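Local coordinates for protein K5 lyase (Enterobacteria phage k1-5, PDB 2X3H) that probably cleaves the K5 capsular polysaccharide of its bacterial host, acting as a trimeric phage tail-spike lyase, at residues G282-N287 against D305-Y310; C261-Y266 against P288-V293; D98-S103 against S118-H123. All blocks are in the same frame, centred on the assembly; numbering follows the deposited sequence.

Contact 1. Residues G282-N287 against D305-Y310; sequences GVMANN and DVLVDY
Met284 and Leu307 lie side by side on one face of two parallel strands and point the same way. CG of Met284 lies opposite the backbone N (chi1 168°), and the chain then bends twice. The bends bring SD and CE alongside the leucine methyls. SD rests 3.9 Å from Leu307 CD2, and the methyl carbon CE meets both leucine methyls. On the other face the side chains are smaller. Ala285 CB meets Val308 CG2 at 3.7 Å, and Val283 sits more loosely beside Val306.

At the end of the pair, Asn287 turns out of the strand with backbone angles in the left-handed region. Its side-chain amide lies alongside the Asp309 carboxylate, with the two planes 79° apart. ND2 bonds Asp309 OD2 at 3.2 Å, reaching it from above the carboxylate plane. ND2 also gives a nearly straight bond of 2.9 Å to Asn286 OD1, in its own amide plane. OD1 of Asn287 accepts from Thr312 N, so both ends of the amide are held. Asp309 OD2 is further bonded by Ser311 OG and by Tyr250 OH of the second subunit.

Four backbone bonds join the strands, from Val283 N to Asp305 O (3.0 Å) through to Asp309 N to Ala285 O (3.1 Å), and a weak fifth runs from Asn287 N to Asp309 O.

Strand 252-259 pairs with the other edge of strand 279-286, and strand 329-336 with the far edge of strand 302-309. The valine and alanine face packs inward on Val264, Ala292 and Val293. The face with Met284, Leu307 and Asp309 meets the second subunit.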
ATOM      1  N   GLY A 282       4.219   5.756  -3.909  1.00  6.38           N
ATOM      2  CA  GLY A 282       4.935   6.688  -3.046  1.00  6.17           C
ATOM      3  C   GLY A 282       5.154   8.029  -3.731  1.00  6.08           C
ATOM      4  O   GLY A 282       6.265   8.344  -4.151  1.00  7.67           O
ATOM      5  N   VAL A 283       4.086   8.811  -3.851  1.00  5.26           N
ATOM      6  CA  VAL A 283       4.153  10.133  -4.453  1.00  4.81           C
ATOM      7  C   VAL A 283       3.925  11.183  -3.370  1.00  6.02           C
ATOM      8  O   VAL A 283       2.919  11.139  -2.663  1.00  6.66           O
ATOM      9  CB  VAL A 283       3.089  10.291  -5.568  1.00  4.29           C
ATOM     10  CG1 VAL A 283       3.115  11.714  -6.158  1.00  5.26           C
ATOM     11  CG2 VAL A 283       3.284   9.202  -6.659  1.00  5.06           C
ATOM     12  N   MET A 284       4.881  12.097  -3.219  1.00  5.03           N
ATOM     13  CA  MET A 284       4.768  13.200  -2.271  1.00  5.26           C
ATOM     14  C   MET A 284       4.572  14.481  -3.065  1.00  5.13           C
ATOM     15  O   MET A 284       5.496  14.936  -3.753  1.00  5.99           O
ATOM     16  CB  MET A 284       6.051  13.312  -1.434  1.00  6.18           C
ATOM     17  CG  MET A 284       6.144  14.600  -0.635  1.00  7.06           C
ATOM     18  SD  MET A 284       4.809  14.754   0.571  1.00  7.51           S
ATOM     19  CE  MET A 284       5.162  13.340   1.613  1.00  6.29           C
ATOM     20  N   ALA A 285       3.372  15.048  -2.971  1.00  4.94           N
ATOM     21  CA  ALA A 285       3.010  16.254  -3.698  1.00  4.54           C
ATOM     22  C   ALA A 285       2.955  17.422  -2.730  1.00  5.45           C
ATOM     23  O   ALA A 285       1.943  17.656  -2.067  1.00  5.46           O
ATOM     24  CB  ALA A 285       1.670  16.066  -4.417  1.00  6.13           C
ATOM     25  N   ASN A 286       4.078  18.126  -2.631  1.00  5.10           N
ATOM     26  CA  ASN A 286       4.195  19.292  -1.786  1.00  5.50           C
ATOM     27  C   ASN A 286       3.658  20.483  -2.567  1.00  5.48           C
ATOM     28  O   ASN A 286       4.382  21.103  -3.352  1.00  6.18           O
ATOM     29  CB  ASN A 286       5.669  19.472  -1.393  1.00  5.46           C
ATOM     30  CG  ASN A 286       5.947  20.788  -0.681  1.00  5.72           C
ATOM     31  OD1 ASN A 286       5.034  21.575  -0.419  1.00  7.72           O
ATOM     32  ND2 ASN A 286       7.227  21.036  -0.373  1.00  7.57           N
ATOM     33  N   ASN A 287       2.372  20.774  -2.381  1.00  5.18           N
ATOM     34  CA  ASN A 287       1.749  21.972  -2.937  1.00  4.69           C
ATOM     35  C   ASN A 287       1.847  22.131  -4.457  1.00  5.58           C
ATOM     36  O   ASN A 287       2.373  23.122  -4.978  1.00  5.82           O
ATOM     37  CB  ASN A 287       2.221  23.212  -2.169  1.00  5.51           C
ATOM     38  CG  ASN A 287       1.659  23.230  -0.773  1.00  6.12           C
ATOM     39  OD1 ASN A 287       0.539  23.693  -0.572  1.00  6.88           O
ATOM     40  ND2 ASN A 287       2.370  22.616   0.177  1.00  7.23           N
ATOM     41  N   ASP A 305      -0.370   5.051  -2.605  1.00  7.09           N
ATOM     42  CA  ASP A 305       0.258   5.881  -1.540  1.00  7.74           C
ATOM     43  C   ASP A 305       0.665   7.263  -2.063  1.00  6.96           C
ATOM     44  O   ASP A 305       1.818   7.502  -2.421  1.00  7.77           O
ATOM     45  CB  ASP A 305       1.420   5.148  -0.850  1.00  9.67           C
ATOM     46  CG  ASP A 305       0.951   3.939  -0.051  1.00 11.68           C
ATOM     47  OD1 ASP A 305      -0.226   3.908   0.338  1.00 12.87           O
ATOM     48  OD2 ASP A 305       1.764   3.018   0.180  1.00 15.44           O
ATOM     49  N   VAL A 306      -0.323   8.144  -2.114  1.00  5.61           N
ATOM     50  CA  VAL A 306      -0.189   9.491  -2.669  1.00  5.23           C
ATOM     51  C   VAL A 306      -0.545  10.500  -1.589  1.00  5.63           C
ATOM     52  O   VAL A 306      -1.681  10.506  -1.096  1.00  6.19           O
ATOM     53  CB  VAL A 306      -1.131   9.686  -3.875  1.00  6.03           C
ATOM     54  CG1 VAL A 306      -1.029  11.119  -4.424  1.00  7.05           C
ATOM     55  CG2 VAL A 306      -0.845   8.620  -4.964  1.00  6.32           C
ATOM     56  N   LEU A 307       0.429  11.325  -1.186  1.00  4.85           N
ATOM     57  CA  LEU A 307       0.188  12.300  -0.123  1.00  5.04           C
ATOM     58  C   LEU A 307       0.251  13.669  -0.771  1.00  5.39           C
ATOM     59  O   LEU A 307       1.246  14.016  -1.410  1.00  5.70           O
ATOM     60  CB  LEU A 307       1.237  12.179   0.995  1.00  5.97           C
ATOM     61  CG  LEU A 307       0.953  12.961   2.285  1.00  6.76           C
ATOM     62  CD1 LEU A 307       1.785  12.355   3.389  1.00  8.61           C
ATOM     63  CD2 LEU A 307       1.242  14.468   2.145  1.00  7.71           C
ATOM     64  N   VAL A 308      -0.807  14.451  -0.614  1.00  5.23           N
ATOM     65  CA  VAL A 308      -0.842  15.769  -1.251  1.00  6.47           C
ATOM     66  C   VAL A 308      -1.309  16.842  -0.274  1.00  6.49           C
ATOM     67  O   VAL A 308      -2.286  16.655   0.446  1.00  6.80           O
ATOM     68  CB  VAL A 308      -1.645  15.755  -2.587  1.00  8.63           C
ATOM     69  CG1 VAL A 308      -3.032  15.229  -2.387  1.00 10.31           C
ATOM     70  CG2 VAL A 308      -1.664  17.140  -3.261  1.00  8.76           C
ATOM     71  N   ASP A 309      -0.557  17.942  -0.210  1.00  5.16           N
ATOM     72  CA  ASP A 309      -0.919  19.099   0.613  1.00  5.56           C
ATOM     73  C   ASP A 309      -1.078  20.320  -0.275  1.00  5.61           C
ATOM     74  O   ASP A 309      -0.270  20.524  -1.176  1.00  5.69           O
ATOM     75  CB  ASP A 309       0.166  19.383   1.642  1.00  6.49           C
ATOM     76  CG  ASP A 309      -0.105  20.654   2.446  1.00  8.01           C
ATOM     77  OD1 ASP A 309      -1.269  20.864   2.836  1.00  9.69           O
ATOM     78  OD2 ASP A 309       0.848  21.431   2.692  1.00  9.48           O
ATOM     79  N   TYR A 310      -2.114  21.112  -0.017  1.00  5.39           N
ATOM     80  CA  TYR A 310      -2.348  22.366  -0.750  1.00  5.37           C
ATOM     81  C   TYR A 310      -2.269  23.620   0.149  1.00  6.05           C
ATOM     82  O   TYR A 310      -2.587  24.722  -0.307  1.00  7.53           O
ATOM     83  CB  TYR A 310      -3.724  22.326  -1.437  1.00  6.21           C
ATOM     84  CG  TYR A 310      -3.713  21.563  -2.749  1.00  5.63           C
ATOM     85  CD1 TYR A 310      -3.286  22.170  -3.918  1.00  6.17           C
ATOM     86  CD2 TYR A 310      -4.098  20.226  -2.810  1.00  6.01           C
ATOM     87  CE1 TYR A 310      -3.255  21.479  -5.121  1.00  6.30           C
ATOM     88  CE2 TYR A 310      -4.081  19.533  -4.005  1.00  5.80           C
ATOM     89  CZ  TYR A 310      -3.646  20.161  -5.163  1.00  6.56           C
ATOM     90  OH  TYR A 310      -3.609  19.496  -6.382  1.00  6.70           O
TER

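Contact 2. Residues C261-Y266 against P288-V293; sequences CQHVTY and PKYAAV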
ATOM      1  N   CYS A 261       5.194  22.007  -8.191  1.00  6.19           N
ATOM      2  CA  CYS A 261       5.036  21.602  -9.589  1.00  6.21           C
ATOM      3  C   CYS A 261       3.578  21.716 -10.025  1.00  6.39           C
ATOM      4  O   CYS A 261       2.686  21.712  -9.176  1.00  7.02           O
ATOM      5  CB  CYS A 261       5.469  20.150  -9.764  1.00  6.97           C
ATOM      6  SG  CYS A 261       7.203  19.828  -9.376  1.00  8.21           S
ATOM      7  N   GLN A 262       3.305  21.757 -11.327  1.00  6.16           N
ATOM      8  CA  GLN A 262       1.897  21.818 -11.747  1.00  6.28           C
ATOM      9  C   GLN A 262       1.202  20.498 -11.418  1.00  5.71           C
ATOM     10  O   GLN A 262       0.112  20.484 -10.846  1.00  6.34           O
ATOM     11  CB  GLN A 262       1.739  22.141 -13.234  1.00  7.11           C
ATOM     12  CG  GLN A 262       0.296  22.426 -13.633  1.00  7.99           C
ATOM     13  CD  GLN A 262       0.165  22.903 -15.069  1.00  8.07           C
ATOM     14  OE1 GLN A 262       1.143  23.346 -15.673  1.00  9.08           O
ATOM     15  NE2 GLN A 262      -1.049  22.807 -15.628  1.00  9.16           N
ATOM     16  N   HIS A 263       1.869  19.406 -11.802  1.00  5.89           N
ATOM     17  CA  HIS A 263       1.468  18.026 -11.512  1.00  5.56           C
ATOM     18  C   HIS A 263       2.745  17.340 -11.020  1.00  6.14           C
ATOM     19  O   HIS A 263       3.854  17.774 -11.374  1.00  7.45           O
ATOM     20  CB  HIS A 263       1.017  17.300 -12.787  1.00  6.60           C
ATOM     21  CG  HIS A 263       0.072  18.081 -13.661  1.00  6.69           C
ATOM     22  ND1 HIS A 263      -1.249  18.307 -13.331  1.00  8.92           N
ATOM     23  CD2 HIS A 263       0.249  18.630 -14.888  1.00  6.10           C
ATOM     24  CE1 HIS A 263      -1.839  18.979 -14.304  1.00  6.96           C
ATOM     25  NE2 HIS A 263      -0.948  19.192 -15.257  1.00  9.00           N
ATOM     26  N   VAL A 264       2.619  16.306 -10.185  1.00  5.94           N
ATOM     27  CA  VAL A 264       3.818  15.594  -9.740  1.00  5.14           C
ATOM     28  C   VAL A 264       4.178  14.405 -10.635  1.00  5.92           C
ATOM     29  O   VAL A 264       5.283  14.365 -11.173  1.00  5.35           O
ATOM     30  CB  VAL A 264       3.781  15.218  -8.237  1.00  5.44           C
ATOM     31  CG1 VAL A 264       5.088  14.513  -7.833  1.00  6.05           C
ATOM     32  CG2 VAL A 264       3.614  16.472  -7.424  1.00  6.84           C
ATOM     33  N   THR A 265       3.255  13.450 -10.792  1.00  4.73           N
ATOM     34  CA  THR A 265       3.410  12.423 -11.832  1.00  6.27           C
ATOM     35  C   THR A 265       2.329  12.604 -12.893  1.00  5.80           C
ATOM     36  O   THR A 265       1.197  13.016 -12.590  1.00  5.91           O
ATOM     37  CB  THR A 265       3.397  10.988 -11.274  1.00  6.63           C
ATOM     38  OG1 THR A 265       2.093  10.660 -10.791  1.00  8.59           O
ATOM     39  CG2 THR A 265       4.418  10.831 -10.156  1.00  6.11           C
ATOM     40  N   TYR A 266       2.691  12.312 -14.142  1.00  6.13           N
ATOM     41  CA  TYR A 266       1.832  12.614 -15.279  1.00  5.94           C
ATOM     42  C   TYR A 266       1.921  11.470 -16.283  1.00  5.99           C
ATOM     43  O   TYR A 266       3.022  11.091 -16.683  1.00  5.93           O
ATOM     44  CB  TYR A 266       2.311  13.926 -15.933  1.00  6.90           C
ATOM     45  CG  TYR A 266       1.335  14.503 -16.934  1.00  7.67           C
ATOM     46  CD1 TYR A 266       1.326  14.070 -18.260  1.00  9.09           C
ATOM     47  CD2 TYR A 266       0.409  15.471 -16.552  1.00  7.69           C
ATOM     48  CE1 TYR A 266       0.424  14.591 -19.185  1.00  9.29           C
ATOM     49  CE2 TYR A 266      -0.490  16.002 -17.465  1.00  9.33           C
ATOM     50  CZ  TYR A 266      -0.482  15.557 -18.781  1.00 10.16           C
ATOM     51  OH  TYR A 266      -1.386  16.083 -19.688  1.00 11.55           O
ATOM     52  N   PRO A 288       1.268  21.170  -5.176  1.00  5.71           N
ATOM     53  CA  PRO A 288       1.223  21.310  -6.613  1.00  6.18           C
ATOM     54  C   PRO A 288       0.194  22.381  -6.952  1.00  6.38           C
ATOM     55  O   PRO A 288      -0.560  22.840  -6.070  1.00  6.49           O
ATOM     56  CB  PRO A 288       0.744  19.931  -7.077  1.00  6.98           C
ATOM     57  CG  PRO A 288      -0.137  19.449  -5.948  1.00  6.34           C
ATOM     58  CD  PRO A 288       0.537  19.982  -4.688  1.00  6.75           C
ATOM     59  N   LYS A 289       0.152  22.775  -8.219  1.00  6.93           N
ATOM     60  CA  LYS A 289      -0.747  23.841  -8.646  1.00  7.49           C
ATOM     61  C   LYS A 289      -2.010  23.325  -9.326  1.00  7.36           C
ATOM     62  O   LYS A 289      -2.918  24.106  -9.604  1.00  8.33           O
ATOM     63  CB  LYS A 289      -0.028  24.825  -9.570  1.00 10.49           C
ATOM     64  CG  LYS A 289       0.845  25.845  -8.850  1.00 13.04           C
ATOM     65  CD  LYS A 289       2.227  25.316  -8.561  1.00 15.47           C
ATOM     66  CE  LYS A 289       3.238  26.453  -8.471  1.00 15.68           C
ATOM     67  NZ  LYS A 289       2.797  27.551  -7.571  1.00 18.08           N
ATOM     68  N   TYR A 290      -2.079  22.017  -9.588  1.00  6.46           N
ATOM     69  CA  TYR A 290      -3.286  21.443 -10.195  1.00  6.86           C
ATOM     70  C   TYR A 290      -3.639  20.055  -9.691  1.00  6.44           C
ATOM     71  O   TYR A 290      -4.770  19.824  -9.273  1.00  6.15           O
ATOM     72  CB  TYR A 290      -3.188  21.433 -11.725  1.00  6.99           C
ATOM     73  CG  TYR A 290      -4.499  21.061 -12.389  1.00  7.22           C
ATOM     74  CD1 TYR A 290      -5.478  22.020 -12.626  1.00  8.15           C
ATOM     75  CD2 TYR A 290      -4.780  19.738 -12.741  1.00  7.10           C
ATOM     76  CE1 TYR A 290      -6.687  21.681 -13.220  1.00  8.91           C
ATOM     77  CE2 TYR A 290      -5.976  19.392 -13.343  1.00  7.08           C
ATOM     78  CZ  TYR A 290      -6.931  20.370 -13.580  1.00  8.27           C
ATOM     79  OH  TYR A 290      -8.132  20.046 -14.183  1.00  8.91           O
ATOM     80  N   ALA A 291      -2.682  19.126  -9.734  1.00  5.99           N
ATOM     81  CA  ALA A 291      -2.958  17.759  -9.272  1.00  5.85           C
ATOM     82  C   ALA A 291      -1.695  17.063  -8.802  1.00  5.75           C
ATOM     83  O   ALA A 291      -0.596  17.363  -9.283  1.00  5.96           O
ATOM     84  CB  ALA A 291      -3.602  16.960 -10.372  1.00  6.15           C
ATOM     85  N   ALA A 292      -1.837  16.134  -7.860  1.00  5.09           N
ATOM     86  CA  ALA A 292      -0.698  15.289  -7.497  1.00  4.96           C
ATOM     87  C   ALA A 292      -0.379  14.321  -8.632  1.00  5.55           C
ATOM     88  O   ALA A 292       0.769  14.230  -9.081  1.00  5.34           O
ATOM     89  CB  ALA A 292      -0.962  14.523  -6.195  1.00  5.37           C
ATOM     90  N   VAL A 293      -1.403  13.615  -9.104  1.00  5.23           N
ATOM     91  CA  VAL A 293      -1.207  12.545 -10.085  1.00  5.31           C
ATOM     92  C   VAL A 293      -2.228  12.658 -11.197  1.00  5.74           C
ATOM     93  O   VAL A 293      -3.433  12.732 -10.942  1.00  6.01           O
ATOM     94  CB  VAL A 293      -1.380  11.153  -9.407  1.00  5.66           C
ATOM     95  CG1 VAL A 293      -1.379  10.043 -10.458  1.00  5.06           C
ATOM     96  CG2 VAL A 293      -0.295  10.922  -8.378  1.00  5.44           C
TER
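His263, Gln262 and Thr265 give up the most surface on the 261-266 side. The His263 and Tyr290 side chains run side by side and point the same way. Their rings are steeply inclined, with planes at 82° and centroids 5.5 Å apart. Tyr290 brings its CD2 to the edge of the histidine ring, near the ring plane. One face of the same ring carries Gln262 CG, offset toward the rim.

Gln262 works mainly through its backbone. Its O accepts from Ala291 N at 3.3 Å, in the carbonyl plane, and weakly from Tyr290 N. Its extended side chain crosses that of Tyr290, and CG passes 4.1 Å from Tyr290 CB. The amide end is held elsewhere, where OE1 accepts from Asn212 N. Just before it, Cys261 O takes a bond of 2.9 Å from Lys289 N.

Thr265 meets Val293 through its hydroxyl. OG1 sits between the backbone N and the carbonyl carbon (chi1 69°), which turns it to the two valine methyls, 3.5 Å from Val293 CG1 and 3.4 Å from Val293 CG2. Next to this pair, Ala292 O is gripped by two successive amides. Thr265 N lies 3.1 Å from Ala292 O and nearly in line with the carbonyl, while Val264 N comes from above the carbonyl plane. These bonds tie the corners at Val264 and Ala292 to each other.

Matching corners stacked one turn apart, with parallel strands before and after, are typical of a parallel beta-helix. This is the fold of many phage tail spikes and of several polysaccharide lyases.

Contact 3. Residues D98-S103 against S118-H123; sequences DGVFSS and SGVLSH
This is a parallel strand pair near the N-terminal end of the long stack of strands, with one face partly exposed. Strands 99-103 and 119-123 cross at -25°. Backbone bonds alternate between them, such as Phe101 N to Val120 O at 2.8 Å and Ser103 N to Ser122 O at 3.0 Å. Val100 and Val120 lie side by side on the partly exposed face, and Val100 CG1 also touches Ser122 CB at 3.7 Å. Further along, a water joins Ser102 OG (2.7 Å) to Ser122 OG (3.2 Å). Ser102 OG is also bonded by Arg124 NH1.

Such pairing of successive turns is the repeating step of a parallel beta-helix. Here helix 81-88 packs on the face of this strand pair that carries Phe101 and Leu121, and both touch Ile84 of that helix. Phe101 also sets its ring edge toward Val120 O, with CD1 at 3.6 Å.

At the start of the two segments, Ser118 OG donates to Asp98 OD1 at 2.7 Å. It arrives on the anti side, 34° out of the carboxylate plane. The hydroxyl stands astride its own backbone, flanked by N and C (chi1 67°), and so faces the aspartate. OD1 also accepts from Ala93 N of the second subunit.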
ATOM      1  N   ASP A  98      35.763  17.485 -10.313  1.00 11.64           N
ATOM      2  CA  ASP A  98      36.563  18.581  -9.739  1.00 12.60           C
ATOM      3  C   ASP A  98      36.652  19.796 -10.663  1.00 12.53           C
ATOM      4  O   ASP A  98      37.731  20.344 -10.899  1.00 13.66           O
ATOM      5  CB  ASP A  98      37.981  18.099  -9.359  1.00 13.36           C
ATOM      6  CG  ASP A  98      37.992  17.103  -8.203  1.00 14.37           C
ATOM      7  OD1 ASP A  98      36.969  16.956  -7.494  1.00 12.83           O
ATOM      8  OD2 ASP A  98      39.049  16.454  -7.997  1.00 16.13           O
ATOM      9  N   GLY A  99      35.511  20.224 -11.184  1.00 12.27           N
ATOM     10  CA  GLY A  99      35.480  21.413 -12.017  1.00 11.93           C
ATOM     11  C   GLY A  99      34.141  21.669 -12.662  1.00 12.06           C
ATOM     12  O   GLY A  99      33.199  20.875 -12.521  1.00 11.38           O
ATOM     13  N   VAL A 100      34.057  22.802 -13.351  1.00 11.27           N
ATOM     14  CA  VAL A 100      32.897  23.171 -14.132  1.00 11.13           C
ATOM     15  C   VAL A 100      33.342  23.183 -15.585  1.00 11.75           C
ATOM     16  O   VAL A 100      34.233  23.950 -15.969  1.00 12.57           O
ATOM     17  CB  VAL A 100      32.357  24.554 -13.717  1.00 11.48           C
ATOM     18  CG1 VAL A 100      31.145  24.928 -14.562  1.00 11.87           C
ATOM     19  CG2 VAL A 100      32.004  24.572 -12.228  1.00 11.20           C
ATOM     20  N   PHE A 101      32.739  22.316 -16.390  1.00 10.82           N
ATOM     21  CA  PHE A 101      33.234  22.070 -17.737  1.00 10.18           C
ATOM     22  C   PHE A 101      32.289  22.651 -18.762  1.00 11.20           C
ATOM     23  O   PHE A 101      31.234  22.083 -19.062  1.00 11.51           O
ATOM     24  CB  PHE A 101      33.462  20.574 -17.949  1.00 10.99           C
ATOM     25  CG  PHE A 101      34.472  19.993 -17.007  1.00 10.78           C
ATOM     26  CD1 PHE A 101      34.109  19.616 -15.709  1.00 10.87           C
ATOM     27  CD2 PHE A 101      35.796  19.838 -17.405  1.00 10.54           C
ATOM     28  CE1 PHE A 101      35.049  19.095 -14.828  1.00 10.85           C
ATOM     29  CE2 PHE A 101      36.731  19.301 -16.546  1.00 10.85           C
ATOM     30  CZ  PHE A 101      36.368  18.932 -15.250  1.00 11.78           C
ATOM     31  N   SER A 102      32.663  23.819 -19.272  1.00 10.99           N
ATOM     32  CA  SER A 102      31.864  24.510 -20.260  1.00 11.55           C
ATOM     33  C   SER A 102      31.901  23.733 -21.561  1.00 11.02           C
ATOM     34  O   SER A 102      32.981  23.470 -22.094  1.00 12.13           O
ATOM     35  CB  SER A 102      32.416  25.923 -20.478  1.00 12.11           C
ATOM     36  OG  SER A 102      31.617  26.612 -21.422  1.00 13.58           O
ATOM     37  N   SER A 103      30.732  23.360 -22.076  1.00 11.25           N
ATOM     38  CA  SER A 103      30.675  22.495 -23.245  1.00 11.70           C
ATOM     39  C   SER A 103      29.359  22.644 -24.004  1.00 12.50           C
ATOM     40  O   SER A 103      28.283  22.754 -23.401  1.00 12.33           O
ATOM     41  CB  SER A 103      30.937  21.024 -22.858  1.00 12.60           C
ATOM     42  OG  SER A 103      30.278  20.685 -21.640  1.00 12.61           O
ATOM     43  N   SER A 118      31.515  15.944  -7.874  1.00 10.07           N
ATOM     44  CA  SER A 118      32.109  17.279  -7.958  1.00 10.85           C
ATOM     45  C   SER A 118      32.193  17.845  -9.369  1.00 10.92           C
ATOM     46  O   SER A 118      32.491  19.033  -9.547  1.00 12.48           O
ATOM     47  CB  SER A 118      33.496  17.299  -7.314  1.00 10.47           C
ATOM     48  OG  SER A 118      34.402  16.503  -8.058  1.00 10.54           O
ATOM     49  N   GLY A 119      31.953  17.007 -10.374  1.00  9.64           N
ATOM     50  CA  GLY A 119      31.936  17.485 -11.748  1.00  9.70           C
ATOM     51  C   GLY A 119      30.628  18.176 -12.093  1.00  9.98           C
ATOM     52  O   GLY A 119      29.547  17.730 -11.681  1.00  9.23           O
ATOM     53  N   VAL A 120      30.726  19.284 -12.823  1.00  9.57           N
ATOM     54  CA  VAL A 120      29.557  19.983 -13.346  1.00 10.36           C
ATOM     55  C   VAL A 120      29.702  20.117 -14.855  1.00 11.13           C
ATOM     56  O   VAL A 120      30.695  20.668 -15.329  1.00 11.34           O
ATOM     57  CB  VAL A 120      29.430  21.402 -12.753  1.00 10.73           C
ATOM     58  CG1 VAL A 120      28.192  22.118 -13.329  1.00 11.08           C
ATOM     59  CG2 VAL A 120      29.391  21.343 -11.232  1.00 11.76           C
ATOM     60  N   LEU A 121      28.733  19.598 -15.607  1.00 10.96           N
ATOM     61  CA  LEU A 121      28.716  19.794 -17.048  1.00 10.88           C
ATOM     62  C   LEU A 121      27.859  21.011 -17.336  1.00 11.97           C
ATOM     63  O   LEU A 121      26.638  20.981 -17.170  1.00 11.51           O
ATOM     64  CB  LEU A 121      28.169  18.559 -17.767  1.00 11.29           C
ATOM     65  CG  LEU A 121      29.076  17.329 -17.682  1.00 12.85           C
ATOM     66  CD1 LEU A 121      28.444  16.126 -18.378  1.00 12.90           C
ATOM     67  CD2 LEU A 121      30.434  17.637 -18.300  1.00 13.38           C
ATOM     68  N   SER A 122      28.504  22.101 -17.739  1.00 11.56           N
ATOM     69  CA  SER A 122      27.798  23.368 -17.924  1.00 12.04           C
ATOM     70  C   SER A 122      27.586  23.697 -19.397  1.00 12.60           C
ATOM     71  O   SER A 122      28.543  23.998 -20.122  1.00 12.98           O
ATOM     72  CB  SER A 122      28.561  24.496 -17.231  1.00 13.53           C
ATOM     73  OG  SER A 122      27.925  25.742 -17.442  1.00 13.81           O
ATOM     74  N   HIS A 123      26.331  23.645 -19.830  1.00 12.09           N
ATOM     75  CA  HIS A 123      25.984  23.864 -21.228  1.00 12.16           C
ATOM     76  C   HIS A 123      26.415  25.259 -21.676  1.00 12.61           C
ATOM     77  O   HIS A 123      26.000  26.273 -21.102  1.00 12.89           O
ATOM     78  CB  HIS A 123      24.481  23.659 -21.450  1.00 12.09           C
ATOM     79  CG  HIS A 123      24.099  23.403 -22.879  1.00 11.74           C
ATOM     80  ND1 HIS A 123      22.797  23.506 -23.326  1.00 11.04           N
ATOM     81  CD2 HIS A 123      24.838  23.041 -23.957  1.00 11.40           C
ATOM     82  CE1 HIS A 123      22.751  23.221 -24.617  1.00 11.42           C
ATOM     83  NE2 HIS A 123      23.976  22.929 -25.023  1.00 12.08           N
TER
HETATM   84  O   HOH W   1      29.410  27.045 -19.913  1.00 14.33           O

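How the contacts relate
Contacts 1 and 2 share a buried region, centres 9 Å apart, and their segments alternate along the chain. Contact 1 pairs straight strands, contact 2 the corners that follow 252-259 and 279-286. They meet where Ala285 CB packs on Ala292 CB, and Tyr310 OH, hydrogen-bonded to His319 O, probably also bonds Tyr290 O. Contact 3 is partly exposed, its centre about 33 Å from that of contact 1. Contacts 1 and 3 are regular ladders whose aspartates bond the second subunit, beside other packing. Contact 2 touches no other chain; two of its carbonyls take two amides each, one weakly. The inner face is aliphatic at contact 1 but includes Phe101 at contact 3, whose outer face mixes valines, serines and water.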